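Local coordinates for protein ACDH-11, isoform b (Caenorhabditis elegans, PDB 4Y9J) that is a flavoprotein of the acyl-CoA dehydrogenase family, assembled from four chains, that binds flavin-adenine dinucleotide, at residues L468-R473 / A532-G537; R329-A334 / V411-E416; L92-E97 / Q282-E287; P32-T37 / Q128-F133. All coordinates share one frame; numbering follows the deposited sequence.

The four contacts illustrate how a large chain, half of it helix, is tied together at separate points, none of which touches another. Along the chain, contact 3 and contact 4 interleave their segments, with helix 96-107 leading on toward helix 121-135; contact 2 opens after both have closed, and contact 1 follows it. Strand 285-298 of contact 3 leads into helix 304-338 of contact 2. Contacts 2 and 4 lie closest, their centres 18 Å apart, and both meet the second subunit. Contacts 1 and 3 are farthest apart, their centres 41 Å from each other on opposite sides of the chain's centre. Contacts 1, 2 and 4 join helices; contact 3 links the N-terminal region to the middle sheet.

Contact 1 (L468-R473 / A532-G537); sequences LAFGKR and ARIYSG
Two aromatic side chains swing across the gap between helices 466-478 and 524-545: Phe470 with its ring anti to the backbone N (chi1 179°) and Tyr535 in a similar but less ideal setting (chi1 -151°). Neither side chain leaves its helix directly toward the other segment, so these torsions carry the rings into contact. The result is an offset edge-to-face pair, centroids 5.7 Å apart and planes at 60°, in which Phe470 offers its edge to the face of Tyr535. The nearest atoms are Phe470 CE1 and Tyr535 CD2, at 3.7 Å, and CB of Tyr535 lies in the plane of the Phe470 ring. At the adjoining ring atom, Phe470 CZ meets Ile534 CG2 at 3.6 Å, so consecutive residues of helix 524-545 meet neighbouring corners of one ring. Arg473 comes to the other end of the tyrosine. Its chain bends at its second torsion, and Arg473 CG lies 3.6 Å from Tyr535 OH, which is also near the plane of the guanidinium, at its edge. The two helices run roughly parallel, with local axes 11.1 Å apart; large side chains therefore fill the interval. Leu499, Val495 and Ala498 of helix 486-512 extend the apolar layer. A single carboxylate oxygen, Glu374 OE2 of helix 352-383, serves both Arg473 NE, by a salt bridge, and Tyr535 OH, by a hydrogen bond, while Arg473 NH1 bonds to Gln476. The contact between the helices is itself apolar and aromatic, with the polar ends probably held in place by that shared partner.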
loop_
_atom_site.group_PDB
_atom_site.type_symbol
_atom_site.label_atom_id
_atom_site.label_comp_id
_atom_site.label_asym_id
_atom_site.label_seq_id
_atom_site.Cartn_x
_atom_site.Cartn_y
_atom_site.Cartn_z
ATOM N N LEU B 468 -13.356 -49.701 25.564
ATOM C CA LEU B 468 -12.560 -50.863 25.989
ATOM C C LEU B 468 -11.124 -50.837 25.418
ATOM O O LEU B 468 -10.094 -51.032 26.132
ATOM C CB LEU B 468 -13.231 -52.144 25.513
ATOM C CG LEU B 468 -12.421 -53.388 25.854
ATOM C CD1 LEU B 468 -12.332 -53.557 27.366
ATOM C CD2 LEU B 468 -12.987 -54.673 25.214
ATOM N N ALA B 469 -11.085 -50.617 24.105
ATOM C CA ALA B 469 -9.830 -50.502 23.381
ATOM C C ALA B 469 -8.924 -49.412 23.941
ATOM O O ALA B 469 -7.723 -49.634 24.142
ATOM C CB ALA B 469 -10.122 -50.200 21.921
ATOM N N PHE B 470 -9.506 -48.245 24.216
ATOM C CA PHE B 470 -8.741 -47.183 24.818
ATOM C C PHE B 470 -8.181 -47.637 26.166
ATOM O O PHE B 470 -6.993 -47.413 26.456
ATOM C CB PHE B 470 -9.652 -45.960 24.984
ATOM C CG PHE B 470 -8.991 -44.775 25.625
ATOM C CD1 PHE B 470 -7.816 -44.264 25.124
ATOM C CD2 PHE B 470 -9.591 -44.142 26.735
ATOM C CE1 PHE B 470 -7.239 -43.133 25.704
ATOM C CE2 PHE B 470 -9.005 -43.049 27.333
ATOM C CZ PHE B 470 -7.830 -42.538 26.802
ATOM N N GLY B 471 -9.034 -48.284 26.987
ATOM C CA GLY B 471 -8.601 -48.798 28.294
ATOM C C GLY B 471 -7.408 -49.796 28.153
ATOM O O GLY B 471 -6.404 -49.786 28.936
ATOM N N LYS B 472 -7.517 -50.661 27.145
ATOM C CA LYS B 472 -6.423 -51.605 26.820
ATOM C C LYS B 472 -5.120 -50.909 26.440
ATOM O O LYS B 472 -4.059 -51.265 26.982
ATOM C CB LYS B 472 -6.814 -52.520 25.680
ATOM C CG LYS B 472 -7.842 -53.520 26.106
ATOM C CD LYS B 472 -8.226 -54.444 24.989
ATOM C CE LYS B 472 -9.190 -55.446 25.582
ATOM N NZ LYS B 472 -9.641 -56.351 24.507
ATOM N N ARG B 473 -5.193 -49.914 25.540
ATOM C CA ARG B 473 -4.002 -49.119 25.190
ATOM C C ARG B 473 -3.379 -48.429 26.429
ATOM O O ARG B 473 -2.162 -48.529 26.693
ATOM C CB ARG B 473 -4.324 -48.120 24.051
ATOM C CG ARG B 473 -3.143 -47.280 23.533
ATOM C CD ARG B 473 -2.004 -48.139 23.015
ATOM N NE ARG B 473 -0.814 -47.379 22.631
ATOM C CZ ARG B 473 0.435 -47.746 22.917
ATOM N NH1 ARG B 473 0.677 -48.834 23.594
ATOM N NH2 ARG B 473 1.460 -47.030 22.513
ATOM N N ALA B 532 -7.686 -36.922 25.685
ATOM C CA ALA B 532 -6.398 -36.382 25.310
ATOM C C ALA B 532 -5.456 -36.444 26.484
ATOM O O ALA B 532 -4.353 -36.881 26.354
ATOM C CB ALA B 532 -6.529 -34.950 24.818
ATOM N N ARG B 533 -5.906 -36.029 27.668
ATOM C CA ARG B 533 -5.011 -35.940 28.816
ATOM C C ARG B 533 -4.626 -37.310 29.374
ATOM O O ARG B 533 -3.513 -37.480 29.850
ATOM C CB ARG B 533 -5.644 -35.100 29.897
ATOM C CG ARG B 533 -5.803 -33.651 29.453
ATOM C CD ARG B 533 -6.460 -32.724 30.453
ATOM N NE ARG B 533 -7.851 -33.105 30.772
ATOM C CZ ARG B 533 -8.946 -32.320 30.789
ATOM N NH1 ARG B 533 -8.854 -30.980 30.482
ATOM N NH2 ARG B 533 -10.141 -32.908 31.149
ATOM N N ILE B 534 -5.575 -38.239 29.410
ATOM C CA ILE B 534 -5.311 -39.602 29.849
ATOM C C ILE B 534 -4.260 -40.230 28.938
ATOM O O ILE B 534 -3.289 -40.856 29.407
ATOM C CB ILE B 534 -6.616 -40.456 29.886
ATOM C CG1 ILE B 534 -7.477 -39.972 31.078
ATOM C CG2 ILE B 534 -6.308 -41.971 30.030
ATOM C CD1 ILE B 534 -8.865 -40.563 31.143
ATOM N N TYR B 535 -4.503 -40.116 27.647
ATOM C CA TYR B 535 -3.640 -40.755 26.653
ATOM C C TYR B 535 -2.251 -40.120 26.740
ATOM O O TYR B 535 -1.230 -40.839 26.779
ATOM C CB TYR B 535 -4.270 -40.591 25.258
ATOM C CG TYR B 535 -3.961 -41.674 24.255
ATOM C CD1 TYR B 535 -2.780 -42.412 24.307
ATOM C CD2 TYR B 535 -4.847 -41.905 23.182
ATOM C CE1 TYR B 535 -2.524 -43.431 23.349
ATOM C CE2 TYR B 535 -4.602 -42.889 22.222
ATOM C CZ TYR B 535 -3.438 -43.602 22.267
ATOM O OH TYR B 535 -3.216 -44.516 21.287
ATOM N N SER B 536 -2.207 -38.790 26.840
ATOM C CA SER B 536 -0.934 -38.048 26.839
ATOM C C SER B 536 -0.146 -38.384 28.126
ATOM O O SER B 536 1.091 -38.604 28.106
ATOM C CB SER B 536 -1.143 -36.535 26.705
ATOM O OG SER B 536 -1.679 -36.188 25.437
ATOM N N GLY B 537 -0.850 -38.463 29.250
ATOM C CA GLY B 537 -0.190 -38.784 30.489
ATOM C C GLY B 537 0.470 -40.143 30.485
ATOM O O GLY B 537 1.602 -40.352 30.999
#

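Contact 2 (R329-A334 / V411-E416); sequences RIISLA and VPMVSE
Ile330 and Val414 make the closest approach, an aliphatic contact in which a side chain rests partly on a neighbouring backbone. The branch methyl CG2 of Ile330 lies 4.0 Å from Val414 CA and 4.2 Å from Val414 CG2. That methyl occupies the position between backbone N and carbonyl carbon, while CG1 stands opposite the N (chi1 -160°); both branches are thereby turned to Val414, Ile330 CG1 coming to 4.1 Å from Val414 O. Ile330 CG2 also lies 4.2 Å from Met413 O, so the isoleucine spans two residues of the partner helix. A second kind of contact joins sulfur to methyl: Ile331 CD1 reaches Met413 SD at 4.1 Å, the two chains crossing obliquely. Met413 is extended until its last torsion, where it bends, leaving the thioether sulfur as the point of touch. No hydrogen bond links the segments, and at these distances the fit between the two segments is easy rather than tight. The helices run nearly parallel, their local axes 14° and 9.5 Å apart, and segment 411-416 is kinked at Pro412, since a proline nitrogen has no hydrogen to give to the preceding turn. Around this pair, Thr365 of helix 352-383 meets both Ile331 and Met413, and Leu435 of helix 432-439 packs on Ile330. Another side of helix 389-419 meets the second subunit, where Pro412 touches Pro412 of that chain and Glu416 forms salt bridges with its Lys408 and Arg525.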
loop_
_atom_site.group_PDB
_atom_site.type_symbol
_atom_site.label_atom_id
_atom_site.label_comp_id
_atom_site.label_asym_id
_atom_site.label_seq_id
_atom_site.Cartn_x
_atom_site.Cartn_y
_atom_site.Cartn_z
ATOM N N ARG B 329 8.113 -23.524 18.871
ATOM C CA ARG B 329 8.887 -22.391 18.372
ATOM C C ARG B 329 8.921 -21.208 19.411
ATOM O O ARG B 329 9.974 -20.679 19.725
ATOM C CB ARG B 329 8.389 -21.930 16.986
ATOM C CG ARG B 329 9.077 -20.695 16.439
ATOM C CD ARG B 329 10.573 -20.930 16.282
ATOM N NE ARG B 329 10.903 -21.984 15.287
ATOM C CZ ARG B 329 11.046 -21.772 13.977
ATOM N NH1 ARG B 329 10.795 -20.582 13.446
ATOM N NH2 ARG B 329 11.363 -22.790 13.178
ATOM N N ILE B 330 7.776 -20.852 19.939
ATOM C CA ILE B 330 7.707 -19.760 20.877
ATOM C C ILE B 330 8.478 -20.081 22.121
ATOM O O ILE B 330 9.163 -19.226 22.626
ATOM C CB ILE B 330 6.276 -19.232 21.084
ATOM C CG1 ILE B 330 6.308 -17.804 21.674
ATOM C CG2 ILE B 330 5.514 -20.111 22.040
ATOM C CD1 ILE B 330 6.934 -16.792 20.740
ATOM N N ILE B 331 8.454 -21.319 22.599
ATOM C CA ILE B 331 9.162 -21.668 23.777
ATOM C C ILE B 331 10.677 -21.656 23.484
ATOM O O ILE B 331 11.464 -21.211 24.290
ATOM C CB ILE B 331 8.726 -23.082 24.278
ATOM C CG1 ILE B 331 7.268 -23.111 24.743
ATOM C CG2 ILE B 331 9.660 -23.608 25.372
ATOM C CD1 ILE B 331 6.821 -24.539 25.075
ATOM N N SER B 332 11.091 -22.193 22.345
ATOM C CA SER B 332 12.490 -22.119 21.953
ATOM C C SER B 332 13.010 -20.680 21.888
ATOM O O SER B 332 14.138 -20.377 22.328
ATOM C CB SER B 332 12.725 -22.824 20.578
ATOM O OG SER B 332 14.096 -22.860 20.261
ATOM N N LEU B 333 12.233 -19.812 21.248
ATOM C CA LEU B 333 12.652 -18.440 21.145
ATOM C C LEU B 333 12.617 -17.704 22.483
ATOM O O LEU B 333 13.590 -17.018 22.830
ATOM C CB LEU B 333 11.801 -17.723 20.145
ATOM C CG LEU B 333 12.008 -18.186 18.691
ATOM C CD1 LEU B 333 10.961 -17.556 17.812
ATOM C CD2 LEU B 333 13.421 -17.946 18.175
ATOM N N ALA B 334 11.576 -17.969 23.263
ATOM C CA ALA B 334 11.448 -17.302 24.576
ATOM C C ALA B 334 12.534 -17.769 25.492
ATOM O O ALA B 334 13.189 -16.948 26.188
ATOM C CB ALA B 334 10.052 -17.550 25.145
ATOM N N VAL B 411 -3.195 -21.249 20.928
ATOM C CA VAL B 411 -3.268 -19.801 21.068
ATOM C C VAL B 411 -2.940 -19.333 22.486
ATOM O O VAL B 411 -2.120 -18.472 22.641
ATOM C CB VAL B 411 -4.575 -19.192 20.557
ATOM C CG1 VAL B 411 -4.659 -17.695 20.880
ATOM C CG2 VAL B 411 -4.692 -19.383 19.023
ATOM N N PRO B 412 -3.531 -19.937 23.528
ATOM C CA PRO B 412 -3.079 -19.450 24.832
ATOM C C PRO B 412 -1.600 -19.666 25.124
ATOM O O PRO B 412 -1.021 -18.827 25.826
ATOM C CB PRO B 412 -3.902 -20.254 25.833
ATOM C CG PRO B 412 -5.130 -20.657 25.045
ATOM C CD PRO B 412 -4.666 -20.873 23.632
ATOM N N MET B 413 -1.027 -20.776 24.662
ATOM C CA MET B 413 0.384 -20.990 24.895
ATOM C C MET B 413 1.256 -19.983 24.079
ATOM O O MET B 413 2.219 -19.435 24.607
ATOM C CB MET B 413 0.812 -22.405 24.538
ATOM C CG MET B 413 2.165 -22.708 25.196
ATOM S SD MET B 413 2.724 -24.347 24.890
ATOM C CE MET B 413 1.524 -25.167 25.975
ATOM N N VAL B 414 0.937 -19.727 22.834
ATOM C CA VAL B 414 1.751 -18.800 22.056
ATOM C C VAL B 414 1.533 -17.369 22.601
ATOM O O VAL B 414 2.491 -16.631 22.690
ATOM C CB VAL B 414 1.448 -18.857 20.563
ATOM C CG1 VAL B 414 2.239 -17.803 19.794
ATOM C CG2 VAL B 414 1.815 -20.225 20.055
ATOM N N SER B 415 0.308 -17.066 23.072
ATOM C CA SER B 415 0.056 -15.765 23.710
ATOM C C SER B 415 0.990 -15.563 24.933
ATOM O O SER B 415 1.499 -14.463 25.148
ATOM C CB SER B 415 -1.423 -15.614 24.065
ATOM O OG SER B 415 -1.687 -14.398 24.722
ATOM N N GLU B 416 1.084 -16.571 25.789
ATOM C CA GLU B 416 1.983 -16.563 26.946
ATOM C C GLU B 416 3.419 -16.377 26.513
ATOM O O GLU B 416 4.187 -15.618 27.101
ATOM C CB GLU B 416 1.837 -17.856 27.807
ATOM C CG GLU B 416 2.430 -17.738 29.204
ATOM C CD GLU B 416 1.719 -16.704 30.035
ATOM O OE1 GLU B 416 0.476 -16.880 30.246
ATOM O OE2 GLU B 416 2.382 -15.721 30.489
#

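Contact 3 (L92-E97 / Q282-E287); sequences LIVCNE and QLPTAE
This is a small, wholly apolar contact between domains: Leu92 and Val94, at the end of strand 88-93 and the turn beyond it, lie on Pro284, just ahead of strand 285-298 in the middle sheet. Leu92 supplies its CD1 methyl, which comes to 4.2 Å from Pro284 CB. Its CG is anti to the backbone N (chi1 -175°), and the side chain meets the proline at about a right angle. Val94 adds a looser touch from two residues on, just past the strand, with Val94 CG1 4.4 Å from Pro284 CG. Two aliphatic side chains, separated by one residue as the alternation of an extended chain requires, thus share a single pyrrolidine ring, Leu92 at its CB and Val94 near its CG. The nearest backbones remain well apart, Val94 CA and Pro284 CA being 8.0 Å from each other, and no hydrogen bond crosses between the segments. Trp98 of helix 96-107 also packs on Pro284, and Val227 on Leu92. Cys95 sits at the N-cap of that helix, where its sulfur caps a backbone N just past the segment. In the other segment, Pro284 pairs through its backbone with Ala226, and the following Thr285 touches the bound flavin-adenine dinucleotide. The N-terminal region thereby rests against the flavin-binding middle beta domain that characterises acyl-CoA dehydrogenases.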
loop_
_atom_site.group_PDB
_atom_site.type_symbol
_atom_site.label_atom_id
_atom_site.label_comp_id
_atom_site.label_asym_id
_atom_site.label_seq_id
_atom_site.Cartn_x
_atom_site.Cartn_y
_atom_site.Cartn_z
ATOM N N LEU B 92 -2.769 -14.643 -10.418
ATOM C CA LEU B 92 -2.337 -14.709 -9.020
ATOM C C LEU B 92 -0.873 -14.377 -8.978
ATOM O O LEU B 92 -0.088 -15.001 -9.707
ATOM C CB LEU B 92 -2.566 -16.127 -8.559
ATOM C CG LEU B 92 -2.314 -16.427 -7.109
ATOM C CD1 LEU B 92 -3.306 -15.686 -6.232
ATOM C CD2 LEU B 92 -2.450 -17.927 -6.874
ATOM N N ILE B 93 -0.500 -13.379 -8.189
ATOM C CA ILE B 93 0.855 -12.936 -8.051
ATOM C C ILE B 93 1.377 -13.370 -6.707
ATOM O O ILE B 93 0.897 -12.903 -5.668
ATOM C CB ILE B 93 0.957 -11.443 -8.181
ATOM C CG1 ILE B 93 0.498 -11.002 -9.608
ATOM C CG2 ILE B 93 2.411 -11.010 -7.977
ATOM C CD1 ILE B 93 0.063 -9.554 -9.650
ATOM N N VAL B 94 2.300 -14.322 -6.698
ATOM C CA VAL B 94 2.849 -14.824 -5.410
ATOM C C VAL B 94 4.365 -14.641 -5.436
ATOM O O VAL B 94 4.986 -14.690 -6.509
ATOM C CB VAL B 94 2.461 -16.258 -5.010
ATOM C CG1 VAL B 94 1.015 -16.608 -5.310
ATOM C CG2 VAL B 94 3.343 -17.230 -5.656
ATOM N N CYS B 95 4.944 -14.422 -4.287
ATOM C CA CYS B 95 6.363 -14.118 -4.212
ATOM C C CYS B 95 7.212 -15.326 -4.639
ATOM O O CYS B 95 6.766 -16.467 -4.566
ATOM C CB CYS B 95 6.769 -13.652 -2.842
ATOM S SG CYS B 95 6.759 -14.793 -1.483
ATOM N N ASN B 96 8.439 -15.030 -5.057
ATOM C CA ASN B 96 9.362 -16.056 -5.454
ATOM C C ASN B 96 9.644 -17.017 -4.318
ATOM O O ASN B 96 9.808 -18.248 -4.541
ATOM C CB ASN B 96 10.683 -15.463 -5.921
ATOM C CG ASN B 96 10.603 -14.915 -7.310
ATOM O OD1 ASN B 96 9.624 -15.156 -8.065
ATOM N ND2 ASN B 96 11.670 -14.221 -7.715
ATOM N N GLU B 97 9.655 -16.509 -3.121
ATOM C CA GLU B 97 9.984 -17.345 -1.957
ATOM C C GLU B 97 8.895 -18.475 -1.630
ATOM O O GLU B 97 9.283 -19.579 -1.209
ATOM C CB GLU B 97 10.272 -16.542 -0.733
ATOM C CG GLU B 97 11.482 -15.619 -0.808
ATOM C CD GLU B 97 11.223 -14.270 -1.466
ATOM O OE1 GLU B 97 10.135 -14.009 -2.020
ATOM O OE2 GLU B 97 12.083 -13.436 -1.349
ATOM N N GLN B 282 0.523 -15.379 4.175
ATOM C CA GLN B 282 1.421 -15.914 3.182
ATOM C C GLN B 282 0.689 -16.725 2.128
ATOM O O GLN B 282 1.118 -16.774 0.957
ATOM C CB GLN B 282 2.513 -16.830 3.804
ATOM C CG GLN B 282 3.172 -16.354 5.103
ATOM C CD GLN B 282 2.396 -16.766 6.359
ATOM O OE1 GLN B 282 1.192 -16.985 6.352
ATOM N NE2 GLN B 282 3.100 -16.858 7.415
ATOM N N LEU B 283 -0.360 -17.400 2.573
ATOM C CA LEU B 283 -1.102 -18.394 1.791
ATOM C C LEU B 283 -2.185 -17.750 0.911
ATOM O O LEU B 283 -3.019 -17.008 1.424
ATOM C CB LEU B 283 -1.726 -19.365 2.809
ATOM C CG LEU B 283 -2.742 -20.340 2.300
ATOM C CD1 LEU B 283 -2.044 -21.442 1.544
ATOM C CD2 LEU B 283 -3.423 -20.981 3.510
ATOM N N PRO B 284 -2.247 -18.078 -0.388
ATOM C CA PRO B 284 -3.352 -17.454 -1.111
ATOM C C PRO B 284 -4.643 -18.224 -0.894
ATOM O O PRO B 284 -4.685 -19.414 -1.217
ATOM C CB PRO B 284 -2.932 -17.565 -2.550
ATOM C CG PRO B 284 -1.843 -18.569 -2.561
ATOM C CD PRO B 284 -1.226 -18.638 -1.263
ATOM N N THR B 285 -5.610 -17.619 -0.281
ATOM C CA THR B 285 -6.910 -18.271 -0.074
ATOM C C THR B 285 -7.923 -17.447 -0.818
ATOM O O THR B 285 -8.097 -16.250 -0.570
ATOM C CB THR B 285 -7.251 -18.395 1.438
ATOM O OG1 THR B 285 -6.245 -19.143 2.145
ATOM C CG2 THR B 285 -8.639 -18.966 1.659
ATOM N N ALA B 286 -8.646 -18.080 -1.738
ATOM C CA ALA B 286 -9.607 -17.395 -2.592
ATOM C C ALA B 286 -11.007 -17.853 -2.404
ATOM O O ALA B 286 -11.287 -18.943 -1.846
ATOM C CB ALA B 286 -9.198 -17.640 -4.068
ATOM N N GLU B 287 -11.932 -17.066 -2.910
ATOM C CA GLU B 287 -13.266 -17.538 -3.217
ATOM C C GLU B 287 -13.306 -17.863 -4.711
ATOM O O GLU B 287 -12.868 -17.046 -5.538
ATOM C CB GLU B 287 -14.319 -16.482 -2.926
ATOM C CG GLU B 287 -14.289 -16.018 -1.470
ATOM C CD GLU B 287 -15.155 -14.814 -1.152
ATOM O OE1 GLU B 287 -16.075 -14.464 -1.959
ATOM O OE2 GLU B 287 -14.872 -14.246 -0.051
#

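Contact 4 (P32-T37 / Q128-F133); sequences PILDRT and QVAKLF
Leu34 sets its two methyls against neighbouring side chains of helix 121-135, Ala130 and Phe133, which lie three residues apart and so on one face of that helix. Leu34 CD1 stands 4.2 Å from Ala130 CB, while Leu34 CD2 approaches Phe133 CD2 at 4.1 Å. The second touch is made at the edge of the phenyl ring, near its plane, rather than over its face. Both side chains place CG anti to the backbone N, Leu34 at chi1 -173° and Phe133 at chi1 173°, and the two run alongside each other, pointing opposite ways. The backbones come nearest at Leu34 CA and Ala130 CA, 7.7 Å apart. No hydrogen bond passes between the segments. The start of the helix that carries Leu34 is well bonded. Ile33 is the N-cap residue, and its carbonyl O accepts both Thr37 N, at 3.0 Å, and Thr37 OG1, at 2.6 Å; the hydroxyl comes from above the carbonyl plane, 43° out of it. Upstream, Asp31 OD1 takes the N-H groups of Ile33 and Leu34, as in an Asx turn. Leu54 of helix 44-74 packs on Ala130, and Met369 of helix 352-383 and Arg328 of helix 304-338 pack on Phe133. The first turn of helix 34-41 is thereby seated on helix 121-135 in the buried interior of the chain, a helix-on-helix arrangement within the AidB-like N-terminal region, in keeping with the helical N-terminal domain of the acyl-CoA dehydrogenase fold.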
loop_
_atom_site.group_PDB
_atom_site.type_symbol
_atom_site.label_atom_id
_atom_site.label_comp_id
_atom_site.label_asym_id
_atom_site.label_seq_id
_atom_site.Cartn_x
_atom_site.Cartn_y
_atom_site.Cartn_z
ATOM N N PRO B 32 13.842 -30.249 23.049
ATOM C CA PRO B 32 13.892 -31.001 24.301
ATOM C C PRO B 32 13.650 -32.488 24.187
ATOM O O PRO B 32 14.337 -33.240 24.847
ATOM C CB PRO B 32 12.776 -30.354 25.105
ATOM C CG PRO B 32 12.810 -28.927 24.689
ATOM C CD PRO B 32 13.052 -29.014 23.213
ATOM N N ILE B 33 12.681 -32.932 23.399
ATOM C CA ILE B 33 12.332 -34.342 23.380
ATOM C C ILE B 33 12.251 -35.079 22.062
ATOM O O ILE B 33 12.130 -36.288 22.081
ATOM C CB ILE B 33 10.970 -34.656 24.018
ATOM C CG1 ILE B 33 9.848 -33.956 23.315
ATOM C CG2 ILE B 33 10.946 -34.434 25.527
ATOM C CD1 ILE B 33 8.546 -34.641 23.656
ATOM N N LEU B 34 12.295 -34.385 20.931
ATOM C CA LEU B 34 12.228 -35.035 19.625
ATOM C C LEU B 34 13.226 -36.168 19.382
ATOM O O LEU B 34 12.839 -37.248 18.944
ATOM C CB LEU B 34 12.418 -33.982 18.522
ATOM C CG LEU B 34 12.206 -34.530 17.129
ATOM C CD1 LEU B 34 10.890 -35.283 17.031
ATOM C CD2 LEU B 34 12.271 -33.329 16.208
ATOM N N ASP B 35 14.507 -35.894 19.593
ATOM C CA ASP B 35 15.514 -36.900 19.347
ATOM C C ASP B 35 15.340 -38.093 20.326
ATOM O O ASP B 35 15.435 -39.247 19.902
ATOM C CB ASP B 35 16.913 -36.289 19.474
ATOM C CG ASP B 35 18.061 -37.316 19.217
ATOM O OD1 ASP B 35 18.289 -37.705 18.038
ATOM O OD2 ASP B 35 18.744 -37.694 20.193
ATOM N N ARG B 36 15.127 -37.831 21.625
ATOM C CA ARG B 36 14.893 -38.913 22.606
ATOM C C ARG B 36 13.712 -39.789 22.193
ATOM O O ARG B 36 13.785 -40.988 22.325
ATOM C CB ARG B 36 14.720 -38.388 24.039
ATOM C CG ARG B 36 16.006 -37.883 24.680
ATOM C CD ARG B 36 15.982 -37.870 26.197
ATOM N NE ARG B 36 14.923 -37.078 26.852
ATOM C CZ ARG B 36 14.869 -35.745 26.909
ATOM N NH1 ARG B 36 15.802 -34.991 26.334
ATOM N NH2 ARG B 36 13.861 -35.147 27.550
ATOM N N THR B 37 12.659 -39.182 21.651
ATOM C CA THR B 37 11.436 -39.862 21.249
ATOM C C THR B 37 11.663 -40.730 20.034
ATOM O O THR B 37 11.197 -41.879 20.003
ATOM C CB THR B 37 10.348 -38.842 20.924
ATOM O OG1 THR B 37 10.147 -38.024 22.066
ATOM C CG2 THR B 37 9.042 -39.520 20.515
ATOM N N GLN B 128 8.526 -38.626 8.576
ATOM C CA GLN B 128 7.780 -37.592 7.899
ATOM C C GLN B 128 7.183 -36.629 8.839
ATOM O O GLN B 128 7.309 -35.383 8.652
ATOM C CB GLN B 128 6.700 -38.193 7.003
ATOM C CG GLN B 128 5.991 -37.158 6.144
ATOM C CD GLN B 128 4.613 -37.548 5.689
ATOM O OE1 GLN B 128 3.981 -38.466 6.225
ATOM N NE2 GLN B 128 4.110 -36.803 4.713
ATOM N N VAL B 129 6.516 -37.129 9.875
ATOM C CA VAL B 129 5.951 -36.254 10.878
ATOM C C VAL B 129 6.986 -35.372 11.610
ATOM O O VAL B 129 6.764 -34.194 11.804
ATOM C CB VAL B 129 4.997 -37.032 11.851
ATOM C CG1 VAL B 129 4.612 -36.188 13.031
ATOM C CG2 VAL B 129 3.729 -37.405 11.109
ATOM N N ALA B 130 8.143 -35.933 11.945
ATOM C CA ALA B 130 9.242 -35.153 12.568
ATOM C C ALA B 130 9.755 -34.045 11.619
ATOM O O ALA B 130 10.021 -32.906 12.021
ATOM C CB ALA B 130 10.403 -36.127 12.918
ATOM N N LYS B 131 9.836 -34.379 10.334
ATOM C CA LYS B 131 10.330 -33.428 9.357
ATOM C C LYS B 131 9.332 -32.279 9.176
ATOM O O LYS B 131 9.731 -31.121 9.132
ATOM C CB LYS B 131 10.684 -34.099 8.026
ATOM C CG LYS B 131 11.699 -33.312 7.236
ATOM C CD LYS B 131 12.213 -34.091 6.027
ATOM C CE LYS B 131 13.480 -33.412 5.537
ATOM N NZ LYS B 131 14.192 -34.185 4.488
ATOM N N LEU B 132 8.052 -32.605 9.098
ATOM C CA LEU B 132 6.986 -31.637 9.061
ATOM C C LEU B 132 6.968 -30.753 10.292
ATOM O O LEU B 132 6.667 -29.522 10.198
ATOM C CB LEU B 132 5.621 -32.322 8.914
ATOM C CG LEU B 132 5.376 -32.986 7.571
ATOM C CD1 LEU B 132 4.241 -33.999 7.712
ATOM C CD2 LEU B 132 4.993 -31.925 6.551
ATOM N N PHE B 133 7.255 -31.360 11.430
ATOM C CA PHE B 133 7.336 -30.620 12.672
ATOM C C PHE B 133 8.487 -29.572 12.685
ATOM O O PHE B 133 8.331 -28.470 13.230
ATOM C CB PHE B 133 7.403 -31.577 13.842
ATOM C CG PHE B 133 7.658 -30.922 15.202
ATOM C CD1 PHE B 133 6.660 -30.219 15.900
ATOM C CD2 PHE B 133 8.942 -30.992 15.766
ATOM C CE1 PHE B 133 6.946 -29.674 17.157
ATOM C CE2 PHE B 133 9.211 -30.470 17.016
ATOM C CZ PHE B 133 8.229 -29.829 17.718
#